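Local coordinates for N6 adenine specific DNA methylase (Encephalitozoon cuniculi, PDB 3Q87), which binds S-adenosylmethionine and, as the catalytic subunit of the Mtq2-Trm112 complex, is responsible for methylating the translation termination factor eRF1, at residues L13-E18 with V36-L41. Numbering follows the deposited sequence.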
# COMPACT_ATOMS: atom_id res chain seq x y z
N LEU B 13 9.26 13.67 -8.45
CA LEU B 13 7.97 13.00 -8.23
C LEU B 13 7.18 13.77 -7.17
O LEU B 13 6.02 14.12 -7.38
CB LEU B 13 8.16 11.52 -7.85
CG LEU B 13 6.92 10.66 -7.58
CD1 LEU B 13 5.88 10.82 -8.67
CD2 LEU B 13 7.27 9.16 -7.38
N MET B 14 7.83 14.09 -6.06
CA MET B 14 7.16 14.83 -4.99
C MET B 14 6.63 16.18 -5.47
O MET B 14 5.52 16.57 -5.11
CB MET B 14 8.10 15.01 -3.80
CG MET B 14 8.44 13.69 -3.12
SD MET B 14 9.54 13.84 -1.69
CE MET B 14 8.47 14.61 -0.47
N ASP B 15 7.43 16.89 -6.26
CA ASP B 15 7.01 18.19 -6.78
C ASP B 15 5.76 18.05 -7.65
O ASP B 15 4.81 18.82 -7.50
CB ASP B 15 8.13 18.87 -7.58
CG ASP B 15 9.20 19.50 -6.69
OD1 ASP B 15 9.02 19.57 -5.45
OD2 ASP B 15 10.23 19.94 -7.24
N ALA B 16 5.74 17.05 -8.52
CA ALA B 16 4.56 16.83 -9.36
C ALA B 16 3.31 16.46 -8.55
O ALA B 16 2.21 16.93 -8.85
CB ALA B 16 4.84 15.82 -10.44
N LEU B 17 3.48 15.62 -7.53
CA LEU B 17 2.38 15.22 -6.66
C LEU B 17 1.82 16.43 -5.94
O LEU B 17 0.61 16.57 -5.74
CB LEU B 17 2.84 14.18 -5.62
CG LEU B 17 3.19 12.79 -6.18
CD1 LEU B 17 3.87 11.95 -5.13
CD2 LEU B 17 1.95 12.08 -6.70
N GLU B 18 2.72 17.32 -5.55
CA GLU B 18 2.32 18.50 -4.82
C GLU B 18 1.39 19.38 -5.66
O GLU B 18 0.40 19.91 -5.16
CB GLU B 18 3.56 19.29 -4.37
CG GLU B 18 3.24 20.39 -3.39
CD GLU B 18 2.56 19.87 -2.14
OE1 GLU B 18 2.78 18.69 -1.78
OE2 GLU B 18 1.80 20.65 -1.52
N VAL B 36 9.90 9.05 2.51
CA VAL B 36 9.90 10.49 2.22
C VAL B 36 8.62 10.90 1.48
O VAL B 36 8.03 11.93 1.78
CB VAL B 36 11.19 10.94 1.46
CG1 VAL B 36 11.17 10.48 -0.02
CG2 VAL B 36 11.40 12.43 1.59
N ILE B 37 8.17 10.10 0.52
CA ILE B 37 6.94 10.44 -0.19
C ILE B 37 5.68 10.20 0.66
O ILE B 37 4.73 11.00 0.65
CB ILE B 37 6.86 9.70 -1.54
CG1 ILE B 37 8.04 10.11 -2.42
CG2 ILE B 37 5.55 10.03 -2.24
CD1 ILE B 37 8.06 9.39 -3.78
N THR B 38 5.68 9.11 1.43
CA THR B 38 4.62 8.83 2.40
C THR B 38 4.41 10.02 3.35
O THR B 38 3.28 10.42 3.63
CB THR B 38 4.92 7.56 3.24
OG1 THR B 38 4.76 6.39 2.43
CG2 THR B 38 3.96 7.46 4.45
N GLU B 39 5.51 10.57 3.84
CA GLU B 39 5.47 11.73 4.73
C GLU B 39 4.67 12.90 4.14
O GLU B 39 3.89 13.56 4.84
CB GLU B 39 6.89 12.18 5.07
CG GLU B 39 6.98 13.05 6.33
CD GLU B 39 8.42 13.36 6.72
OE1 GLU B 39 8.77 13.20 7.90
OE2 GLU B 39 9.20 13.77 5.83
N GLN B 40 4.85 13.16 2.85
CA GLN B 40 4.13 14.23 2.19
C GLN B 40 2.67 13.84 1.92
O GLN B 40 1.74 14.64 2.13
CB GLN B 40 4.85 14.62 0.89
CG GLN B 40 3.97 15.34 -0.11
CD GLN B 40 4.51 15.26 -1.52
OE1 GLN B 40 4.51 16.24 -2.26
NE2 GLN B 40 4.99 14.07 -1.90
N LEU B 41 2.47 12.61 1.46
CA LEU B 41 1.15 12.08 1.13
C LEU B 41 0.20 11.96 2.32
O LEU B 41 -1.00 12.15 2.18
CB LEU B 41 1.28 10.69 0.49
CG LEU B 41 1.86 10.65 -0.92
CD1 LEU B 41 2.05 9.23 -1.39
CD2 LEU B 41 0.96 11.41 -1.86
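M14 reaches from helix 8-20 across to helix 36-41 and touches three of its residues. Its CB and CG pass the amide end of Q40, which slides by in the opposite direction, and CG also rests 3.7 Å from I37 CG1. SD lies against the methyls of V36, with CG2 at 4.0 Å. A bend at the last torsion (chi3 71°) then lays CE against helix 36-41, 3.5 Å from V36 O and beside the CB of Q40. On the sheet-facing side, I37 presents two methyls: CD1 packs 3.7 Å from L13 CD2, and CG2 meets L17 CD1 at 3.9 Å, each leucine crossing it at about a right angle. L13 and L17 also touch V83 of strand 81-84, while L41 leans on V27, so the two nearly parallel helices (14°) share one face of the Rossmann-like methyltransferase sheet. The extended Q40 brings its amide to the M14 carbonyl and the E18 carboxylate, whose plane is nearly coplanar with it. I37 also touches the bound S-adenosylmethionine, and L13 the cofactor-binding N85. Apolar packing joins the helices, with polar groups confined to the edge at Q40, and probably helps position I37, the contact's one pocket residue, against the cofactor.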